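Local coordinates for fluoroacetyl-CoA-specific thioesterase-like domain-containing protein (Thermanaerovibrio acidaminovorans, PDB 3QOO) that is of unknown function but adopts a hot-dog fold related to fluoroacetyl-CoA-specific thioesterases, and so possibly acts on acyl-CoA thioesters, at residues D5-F10 with D92-N97; V12-R17 with V53-H58; F64-V69 with Q117-V122. One frame throughout, in Å; residues are numbered along the deposited sequence.

Interaction 1. Residues D5-F10 with D92-N97; sequences DFNELF and DRVEGN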
loop_
_atom_site.group_PDB
_atom_site.type_symbol
_atom_site.label_atom_id
_atom_site.label_comp_id
_atom_site.label_asym_id
_atom_site.label_seq_id
_atom_site.Cartn_x
_atom_site.Cartn_y
_atom_site.Cartn_z
ATOM N N ASP A 5 22.435 -11.529 14.275
ATOM C CA ASP A 5 22.419 -10.268 15.011
ATOM C C ASP A 5 21.943 -9.195 14.052
ATOM O O ASP A 5 22.733 -8.634 13.275
ATOM C CB ASP A 5 23.807 -9.913 15.553
ATOM C CG ASP A 5 23.794 -8.648 16.438
ATOM O OD1 ASP A 5 23.586 -7.522 15.923
ATOM O OD2 ASP A 5 24.001 -8.771 17.664
ATOM N N PHE A 6 20.639 -8.907 14.104
ATOM C CA PHE A 6 20.038 -8.002 13.116
ATOM C C PHE A 6 20.553 -6.579 13.296
ATOM O O PHE A 6 20.592 -5.835 12.346
ATOM C CB PHE A 6 18.497 -8.057 13.123
ATOM C CG PHE A 6 17.944 -9.457 12.933
ATOM C CD1 PHE A 6 18.214 -10.158 11.778
ATOM C CD2 PHE A 6 17.164 -10.066 13.915
ATOM C CE1 PHE A 6 17.721 -11.432 11.585
ATOM C CE2 PHE A 6 16.659 -11.353 13.742
ATOM C CZ PHE A 6 16.932 -12.035 12.572
ATOM N N ASN A 7 21.015 -6.222 14.501
ATOM C CA ASN A 7 21.610 -4.899 14.704
ATOM C C ASN A 7 22.887 -4.785 13.869
ATOM O O ASN A 7 23.187 -3.722 13.352
ATOM C CB ASN A 7 21.896 -4.612 16.197
ATOM C CG ASN A 7 20.644 -4.740 17.086
ATOM O OD1 ASN A 7 19.717 -3.940 17.006
ATOM N ND2 ASN A 7 20.639 -5.754 17.954
ATOM N N GLU A 8 23.641 -5.892 13.768
ATOM C CA GLU A 8 24.847 -5.990 12.907
ATOM C C GLU A 8 24.574 -6.061 11.402
ATOM O O GLU A 8 25.248 -5.411 10.607
ATOM C CB GLU A 8 25.686 -7.242 13.298
ATOM C CG GLU A 8 26.900 -7.520 12.340
ATOM C CD GLU A 8 27.190 -9.011 12.018
ATOM O OE1 GLU A 8 28.281 -9.277 11.465
ATOM O OE2 GLU A 8 26.353 -9.903 12.290
ATOM N N LEU A 9 23.631 -6.909 10.993
ATOM C CA LEU A 9 23.333 -7.073 9.570
ATOM C C LEU A 9 22.701 -5.812 8.982
ATOM O O LEU A 9 22.926 -5.555 7.805
ATOM C CB LEU A 9 22.400 -8.251 9.317
ATOM C CG LEU A 9 22.889 -9.629 9.765
ATOM C CD1 LEU A 9 21.789 -10.648 9.652
ATOM C CD2 LEU A 9 24.099 -10.115 8.979
ATOM N N PHE A 10 21.987 -5.019 9.805
ATOM C CA PHE A 10 21.176 -3.889 9.329
ATOM C C PHE A 10 21.452 -2.655 10.120
ATOM O O PHE A 10 20.570 -2.212 10.878
ATOM C CB PHE A 10 19.664 -4.203 9.409
ATOM C CG PHE A 10 19.330 -5.433 8.712
ATOM C CD1 PHE A 10 19.773 -5.589 7.417
ATOM C CD2 PHE A 10 18.686 -6.487 9.335
ATOM C CE1 PHE A 10 19.580 -6.748 6.760
ATOM C CE2 PHE A 10 18.483 -7.652 8.645
ATOM C CZ PHE A 10 18.891 -7.760 7.362
ATOM N N ASP A 92 15.487 2.343 9.670
ATOM C CA ASP A 92 15.202 3.278 10.753
ATOM C C ASP A 92 15.574 2.694 12.112
ATOM O O ASP A 92 16.273 3.333 12.901
ATOM C CB ASP A 92 13.713 3.667 10.727
ATOM C CG ASP A 92 13.367 4.648 11.810
ATOM O OD1 ASP A 92 13.821 5.802 11.699
ATOM O OD2 ASP A 92 12.667 4.259 12.768
ATOM N N ARG A 93 15.125 1.470 12.364
ATOM C CA ARG A 93 15.429 0.792 13.606
ATOM C C ARG A 93 15.250 -0.702 13.483
ATOM O O ARG A 93 14.614 -1.180 12.559
ATOM C CB ARG A 93 14.634 1.336 14.754
ATOM C CG ARG A 93 13.210 1.052 14.666
ATOM C CD ARG A 93 12.453 1.696 15.865
ATOM N NE ARG A 93 11.051 1.294 15.926
ATOM C CZ ARG A 93 10.053 1.822 15.223
ATOM N NH1 ARG A 93 10.245 2.824 14.357
ATOM N NH2 ARG A 93 8.832 1.331 15.405
ATOM N N VAL A 94 15.886 -1.430 14.410
ATOM C CA VAL A 94 15.704 -2.861 14.549
ATOM C C VAL A 94 15.045 -3.199 15.907
ATOM O O VAL A 94 15.373 -2.585 16.930
ATOM C CB VAL A 94 17.041 -3.557 14.453
ATOM C CG1 VAL A 94 16.868 -5.069 14.719
ATOM C CG2 VAL A 94 17.652 -3.258 13.114
ATOM N N GLU A 95 14.078 -4.106 15.915
ATOM C CA GLU A 95 13.573 -4.615 17.202
ATOM C C GLU A 95 13.091 -6.042 17.100
ATOM O O GLU A 95 12.186 -6.373 16.316
ATOM C CB GLU A 95 12.517 -3.701 17.837
ATOM C CG GLU A 95 11.512 -3.007 16.920
ATOM C CD GLU A 95 10.915 -1.752 17.578
ATOM O OE1 GLU A 95 9.840 -1.308 17.121
ATOM O OE2 GLU A 95 11.531 -1.210 18.548
ATOM N N GLY A 96 13.664 -6.854 17.968
ATOM C CA GLY A 96 13.524 -8.281 17.907
ATOM C C GLY A 96 13.959 -8.775 16.543
ATOM O O GLY A 96 15.065 -8.504 16.083
ATOM N N ASN A 97 13.058 -9.501 15.891
ATOM C CA ASN A 97 13.296 -10.038 14.544
ATOM C C ASN A 97 12.693 -9.144 13.480
ATOM O O ASN A 97 12.450 -9.584 12.363
ATOM C CB ASN A 97 12.802 -11.472 14.424
ATOM C CG ASN A 97 11.283 -11.614 14.609
ATOM O OD1 ASN A 97 10.591 -10.679 15.018
ATOM N ND2 ASN A 97 10.766 -12.802 14.321
#
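The Phe6 ring reaches the bend after strand 84-95, where two backbone groups meet it obliquely: CD2 lies 3.4 Å from Gly96 O, and CE2 lies 3.7 Å from Asn97 CA. The Asn97 side chain runs beside the ring in the same direction, with its amide plane turned 51° from the ring plane. The second aromatic ring, that of Phe10, carries Leu9 CB over the centre of one face; Phe10 CB, not the ring, meets Val94 CG2. Together these contacts lay the short N-terminal helix 6-9 against the end of strand 84-95 and the turn that follows, which leads into strand 98-107 of the hot-dog sheet.

Val94 is the apolar residue facing the helix, and its two methyls divide the work. CG1, anti to the backbone N (chi1 175°), touches Phe6 CB at 3.8 Å; CG2 lies 3.8 Å from Phe10 O. A beta-branched residue suits this place because it offers a methyl to each of two aromatic residues from one strand position. Asn7, on the more exposed side of the helix, crosses Val94 and leaves OD1 3.7 Å from Val94 CB. No hydrogen bond joins the two segments, so the helix is held here by van der Waals contact, and Phe6 extends the apolar patch onto Val121 of strand 110-123. The positive phi of Gly96 suits glycine at the bend.

Each segment also has polar bonds of its own. Arg93, which points away from the helix, makes salt bridges with Asp92 and Glu95, both carboxylate oxygens lying in its guanidinium plane. At the start of the helix Asp5 is the N-cap: its OD1 accepts from Glu8 N at 2.7 Å through the anti lone pair.

Interaction 2. Residues V12-R17 with V53-H58; sequences VGTYRR and VEILDH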
loop_
_atom_site.group_PDB
_atom_site.type_symbol
_atom_site.label_atom_id
_atom_site.label_comp_id
_atom_site.label_asym_id
_atom_site.label_seq_id
_atom_site.Cartn_x
_atom_site.Cartn_y
_atom_site.Cartn_z
ATOM N N VAL A 12 21.386 0.939 11.389
ATOM C CA VAL A 12 20.535 2.088 11.202
ATOM C C VAL A 12 21.191 3.046 10.208
ATOM O O VAL A 12 22.396 3.293 10.286
ATOM C CB VAL A 12 20.244 2.770 12.574
ATOM C CG1 VAL A 12 19.556 4.101 12.391
ATOM C CG2 VAL A 12 19.389 1.866 13.421
ATOM N N GLY A 13 20.412 3.520 9.242
ATOM C CA GLY A 13 20.873 4.435 8.208
ATOM C C GLY A 13 21.241 3.770 6.901
ATOM O O GLY A 13 21.410 4.446 5.898
ATOM N N THR A 14 21.365 2.454 6.896
ATOM C CA THR A 14 21.607 1.697 5.672
ATOM C C THR A 14 20.491 1.984 4.675
ATOM O O THR A 14 19.316 1.895 5.042
ATOM C CB THR A 14 21.656 0.177 5.952
ATOM O OG1 THR A 14 22.680 -0.089 6.911
ATOM C CG2 THR A 14 21.949 -0.611 4.681
ATOM N N TYR A 15 20.824 2.320 3.440
ATOM C CA TYR A 15 19.804 2.662 2.456
ATOM C C TYR A 15 20.099 2.194 1.070
ATOM O O TYR A 15 21.247 1.908 0.721
ATOM C CB TYR A 15 19.530 4.179 2.421
ATOM C CG TYR A 15 20.502 4.993 1.580
ATOM C CD1 TYR A 15 20.233 5.248 0.239
ATOM C CD2 TYR A 15 21.660 5.509 2.110
ATOM C CE1 TYR A 15 21.077 6.018 -0.549
ATOM C CE2 TYR A 15 22.511 6.287 1.322
ATOM C CZ TYR A 15 22.238 6.530 0.008
ATOM O OH TYR A 15 23.079 7.266 -0.792
ATOM N N ARG A 16 19.057 2.092 0.266
ATOM C CA ARG A 16 19.147 1.882 -1.165
ATOM C C ARG A 16 18.182 2.829 -1.863
ATOM O O ARG A 16 17.192 3.314 -1.277
ATOM C CB ARG A 16 18.853 0.420 -1.530
ATOM C CG ARG A 16 19.912 -0.571 -1.011
ATOM C CD ARG A 16 19.596 -1.992 -1.478
ATOM N NE ARG A 16 20.048 -2.169 -2.851
ATOM C CZ ARG A 16 21.244 -2.648 -3.204
ATOM N NH1 ARG A 16 22.129 -3.037 -2.282
ATOM N NH2 ARG A 16 21.563 -2.740 -4.492
ATOM N N ARG A 17 18.471 3.073 -3.136
ATOM C CA ARG A 17 17.668 3.932 -3.973
ATOM C C ARG A 17 17.345 3.259 -5.249
ATOM O O ARG A 17 18.138 2.461 -5.751
ATOM C CB ARG A 17 18.411 5.199 -4.294
ATOM C CG ARG A 17 18.377 6.227 -3.292
ATOM C CD ARG A 17 18.955 7.506 -3.824
ATOM N NE ARG A 17 18.618 8.589 -2.975
ATOM C CZ ARG A 17 18.983 9.838 -3.156
ATOM N NH1 ARG A 17 19.794 10.162 -4.156
ATOM N NH2 ARG A 17 18.566 10.756 -2.288
ATOM N N VAL A 53 13.138 -5.171 0.349
ATOM C CA VAL A 53 13.609 -6.534 0.132
ATOM C C VAL A 53 15.041 -6.499 -0.404
ATOM O O VAL A 53 15.890 -7.321 0.006
ATOM C CB VAL A 53 12.670 -7.284 -0.839
ATOM C CG1 VAL A 53 13.262 -8.614 -1.296
ATOM C CG2 VAL A 53 11.317 -7.544 -0.190
ATOM N N GLU A 54 15.351 -5.589 -1.321
ATOM C CA GLU A 54 16.726 -5.435 -1.828
ATOM C C GLU A 54 17.738 -5.058 -0.749
ATOM O O GLU A 54 18.910 -5.400 -0.868
ATOM C CB GLU A 54 16.769 -4.431 -3.000
ATOM C CG GLU A 54 16.118 -5.000 -4.259
ATOM C CD GLU A 54 16.048 -4.050 -5.430
ATOM O OE1 GLU A 54 16.697 -2.965 -5.355
ATOM O OE2 GLU A 54 15.339 -4.420 -6.423
ATOM N N ILE A 55 17.322 -4.359 0.290
ATOM C CA ILE A 55 18.228 -4.006 1.366
ATOM C C ILE A 55 18.448 -5.189 2.284
ATOM O O ILE A 55 19.574 -5.457 2.695
ATOM C CB ILE A 55 17.657 -2.817 2.184
ATOM C CG1 ILE A 55 17.622 -1.546 1.339
ATOM C CG2 ILE A 55 18.441 -2.590 3.473
ATOM C CD1 ILE A 55 16.746 -0.475 1.859
ATOM N N LEU A 56 17.381 -5.903 2.647
ATOM C CA LEU A 56 17.471 -6.881 3.726
ATOM C C LEU A 56 17.839 -8.290 3.294
ATOM O O LEU A 56 18.666 -8.914 3.921
ATOM C CB LEU A 56 16.151 -6.996 4.470
ATOM C CG LEU A 56 15.613 -5.699 5.101
ATOM C CD1 LEU A 56 14.316 -6.017 5.820
ATOM C CD2 LEU A 56 16.622 -5.083 6.070
ATOM N N ASP A 57 17.208 -8.821 2.255
ATOM C CA ASP A 57 17.162 -10.285 2.145
ATOM C C ASP A 57 18.515 -10.886 1.819
ATOM O O ASP A 57 18.864 -11.952 2.335
ATOM C CB ASP A 57 16.066 -10.754 1.182
ATOM C CG ASP A 57 14.697 -10.634 1.801
ATOM O OD1 ASP A 57 14.481 -9.704 2.579
ATOM O OD2 ASP A 57 13.869 -11.507 1.596
ATOM N N HIS A 58 19.316 -10.188 1.014
ATOM C CA HIS A 58 20.632 -10.720 0.646
ATOM C C HIS A 58 21.579 -10.723 1.844
ATOM O O HIS A 58 22.620 -11.372 1.793
ATOM C CB HIS A 58 21.222 -10.005 -0.579
ATOM C CG HIS A 58 21.683 -8.608 -0.307
ATOM N ND1 HIS A 58 20.820 -7.525 -0.293
ATOM C CD2 HIS A 58 22.923 -8.106 -0.073
ATOM C CE1 HIS A 58 21.516 -6.427 -0.040
ATOM N NE2 HIS A 58 22.797 -6.751 0.076
#
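Thr14 is the first residue of 12-17 to touch residues 53-58: its methyl CG2 lies 4.2 Å from Ile55 CG2. With the hydroxyl hydrogen-bonded to Pro11 O, the methyl is the branch that meets Ile55. Tyr15, the next residue, points away from the helix and packs on Thr88 and Thr90 of the adjoining strand.

Arg16 carries most of the contact. In the conformer described here, one of two, its aliphatic part and Ile55 slide past each other in opposite directions, with Arg16 CG 3.4 Å from Ile55 CG1, while Ile55 CD1 reaches back to within 3.8 Å of Arg16 N. Arg16 CD lies 3.5 Å from Glu54 O; the bend at chi3 (81°) then turns NE and the guanidinium toward His58. NH1 lies 4.1 Å from His58 CE1, the two flat groups being turned 82° apart. A long arginine fits this edge because its methylenes cover a buried isoleucine while its charged end stays toward the exposed surface. Glu54 crosses it at about a right angle; its OE1 is 4.3 Å from Arg16 NE, beyond a salt bridge, although the opposite charges would probably still attract. Glu54 OE2 is bonded to Gln50 NE2.

In the hot-dog fold the long helix lies along the concave sheet like the sausage in its bun, and here strand 15-21, outermost in the sheet of this chain, flanks the C-terminal part of helix 41-56. Ile55 continues inward onto Val89 of strand 84-95 and Leu101 of strand 98-107, while Leu56 packs against Val99 and Ser66.

Interaction 3. Residues F64-V69 with Q117-V122; sequences FVSVGV and QERVVV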
loop_
_atom_site.group_PDB
_atom_site.type_symbol
_atom_site.label_atom_id
_atom_site.label_comp_id
_atom_site.label_asym_id
_atom_site.label_seq_id
_atom_site.Cartn_x
_atom_site.Cartn_y
_atom_site.Cartn_z
ATOM N N PHE A 64 16.441 -18.044 5.224
ATOM C CA PHE A 64 15.701 -16.958 5.839
ATOM C C PHE A 64 15.383 -15.889 4.792
ATOM O O PHE A 64 16.178 -15.620 3.898
ATOM C CB PHE A 64 16.493 -16.361 7.014
ATOM C CG PHE A 64 16.635 -17.317 8.159
ATOM C CD1 PHE A 64 15.709 -17.362 9.195
ATOM C CD2 PHE A 64 17.636 -18.246 8.165
ATOM C CE1 PHE A 64 15.836 -18.286 10.218
ATOM C CE2 PHE A 64 17.739 -19.169 9.183
ATOM C CZ PHE A 64 16.862 -19.192 10.197
ATOM N N VAL A 65 14.213 -15.268 4.936
ATOM C CA VAL A 65 13.752 -14.160 4.100
ATOM C C VAL A 65 13.015 -13.169 4.988
ATOM O O VAL A 65 12.716 -13.452 6.148
ATOM C CB VAL A 65 12.831 -14.643 2.939
ATOM C CG1 VAL A 65 13.622 -15.594 1.938
ATOM C CG2 VAL A 65 11.583 -15.285 3.504
ATOM N N SER A 66 12.656 -12.005 4.439
ATOM C CA SER A 66 11.835 -11.041 5.175
ATOM C C SER A 66 10.404 -11.027 4.637
ATOM O O SER A 66 10.172 -11.326 3.469
ATOM C CB SER A 66 12.421 -9.616 5.130
ATOM O OG SER A 66 12.346 -9.036 3.864
ATOM N N VAL A 67 9.466 -10.668 5.508
ATOM C CA VAL A 67 8.057 -10.574 5.132
ATOM C C VAL A 67 7.520 -9.266 5.671
ATOM O O VAL A 67 7.805 -8.895 6.768
ATOM C CB VAL A 67 7.268 -11.767 5.698
ATOM C CG1 VAL A 67 5.831 -11.641 5.349
ATOM C CG2 VAL A 67 7.778 -13.108 5.152
ATOM N N GLY A 68 6.695 -8.585 4.895
ATOM C CA GLY A 68 6.098 -7.352 5.312
ATOM C C GLY A 68 5.022 -7.566 6.360
ATOM O O GLY A 68 4.115 -8.408 6.155
ATOM N N VAL A 69 5.056 -6.833 7.480
ATOM C CA VAL A 69 3.952 -6.886 8.462
ATOM C C VAL A 69 3.174 -5.592 8.687
ATOM O O VAL A 69 2.087 -5.619 9.294
ATOM C CB VAL A 69 4.382 -7.427 9.850
ATOM C CG1 VAL A 69 4.949 -8.841 9.760
ATOM C CG2 VAL A 69 5.310 -6.460 10.596
ATOM N N GLN A 117 7.809 0.929 6.446
ATOM C CA GLN A 117 7.495 -0.483 6.347
ATOM C C GLN A 117 8.214 -1.244 7.450
ATOM O O GLN A 117 9.422 -1.044 7.661
ATOM C CB GLN A 117 7.854 -1.030 4.980
ATOM C CG GLN A 117 7.395 -2.489 4.763
ATOM C CD GLN A 117 7.523 -2.890 3.326
ATOM O OE1 GLN A 117 8.503 -3.533 2.937
ATOM N NE2 GLN A 117 6.553 -2.475 2.504
ATOM N N GLU A 118 7.495 -2.101 8.159
ATOM C CA GLU A 118 8.060 -3.005 9.124
ATOM C C GLU A 118 8.081 -4.379 8.488
ATOM O O GLU A 118 7.051 -4.832 7.992
ATOM C CB GLU A 118 7.243 -3.025 10.395
ATOM C CG GLU A 118 7.745 -3.980 11.477
ATOM C CD GLU A 118 6.864 -4.034 12.681
ATOM O OE1 GLU A 118 6.076 -3.091 12.900
ATOM O OE2 GLU A 118 6.966 -5.051 13.401
ATOM N N ARG A 119 9.239 -5.027 8.524
ATOM C CA ARG A 119 9.382 -6.385 7.977
ATOM C C ARG A 119 9.924 -7.310 9.077
ATOM O O ARG A 119 10.662 -6.865 9.970
ATOM C CB ARG A 119 10.344 -6.386 6.775
ATOM C CG ARG A 119 9.897 -5.458 5.663
ATOM C CD ARG A 119 10.688 -5.597 4.365
ATOM N NE ARG A 119 10.502 -6.892 3.728
ATOM C CZ ARG A 119 9.440 -7.244 3.012
ATOM N NH1 ARG A 119 8.449 -6.366 2.740
ATOM N NH2 ARG A 119 9.360 -8.488 2.550
ATOM N N VAL A 120 9.537 -8.571 9.002
ATOM C CA VAL A 120 9.958 -9.600 9.938
ATOM C C VAL A 120 10.837 -10.613 9.217
ATOM O O VAL A 120 10.591 -10.958 8.073
ATOM C CB VAL A 120 8.752 -10.293 10.652
ATOM C CG1 VAL A 120 7.815 -11.023 9.657
ATOM C CG2 VAL A 120 9.216 -11.254 11.739
ATOM N N VAL A 121 11.887 -11.080 9.900
ATOM C CA VAL A 121 12.713 -12.128 9.364
ATOM C C VAL A 121 12.137 -13.477 9.739
ATOM O O VAL A 121 11.823 -13.720 10.924
ATOM C CB VAL A 121 14.173 -12.002 9.864
ATOM C CG1 VAL A 121 14.976 -13.219 9.407
ATOM C CG2 VAL A 121 14.738 -10.713 9.415
ATOM N N VAL A 122 11.939 -14.335 8.735
ATOM C CA VAL A 122 11.311 -15.622 8.937
ATOM C C VAL A 122 12.179 -16.703 8.300
ATOM O O VAL A 122 12.898 -16.442 7.348
ATOM C CB VAL A 122 9.861 -15.658 8.302
ATOM C CG1 VAL A 122 8.942 -14.538 8.812
ATOM C CG2 VAL A 122 9.905 -15.619 6.772
HETATM O O HOH W 1 6.273 -8.803 1.724
#
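Two neighbouring antiparallel strands of the hot-dog sheet, 64-75 and 110-123, pair here. Val65 with Val122 and Val67 with Val120 are hydrogen-bonded pairs, linked in both directions: Val122 N donates to Val65 O at 2.8 Å and Val120 N to Val67 O at 2.8 Å. Val69 N prolongs the pairing to Glu118 O.

On the helix-covered face, Arg119 leans across to Ser66. Its chain bends at chi3 (66°), and NE donates to Ser66 OG at 2.8 Å, nearly straight (169°) and in the guanidinium plane. NH1 binds Gln117 OE1 at 2.8 Å from above the amide carbonyl plane, so bonds at two edges fix the guanidinium's rotation, while one face rests on the backbone of Val67 and Gly68, with Gly68 N 3.2 Å above the plane. Glycine suits this place because it lets the flat group lie directly on the strand. Ser66 OG also bonds to Asp57 OD1, whose negative charge would probably favour the nearby arginine.

Val65, Val67, Val120 and Val122, beta-branched residues that fit extended strands, line the other face. Val67 and Val122 cross at about a right angle, CG2 to CG2 3.7 Å. In one of two conformers, Val69 CG1 meets Val120 CG1 at 3.6 Å. Strand 64-75 is outermost in this chain, and Val69 makes backbone hydrogen bonds to the second subunit, consistent with the continuous sheet of a hot-dog dimer.

Overall arrangement
All three interactions reach the same five-stranded sheet, but at different depths. Interactions 1 and 2 are surface contacts without a hydrogen bond between their segments: one lays an N-terminal helix on a strand end and the turn that follows, the other sets an edge strand beside a helix, and Phe10 touches Leu56 where they meet. Interaction 3 is more buried and is tied by regular backbone bonds plus an arginine network. Asp57 of 53-58 connects it to interaction 2 through Ser66, while Asn97 O and Val121 N connect it to interaction 1. Helix 41-56 thus faces both outermost strands of the chain, and interaction 3 also has backbone bonds from Val69 to the second subunit.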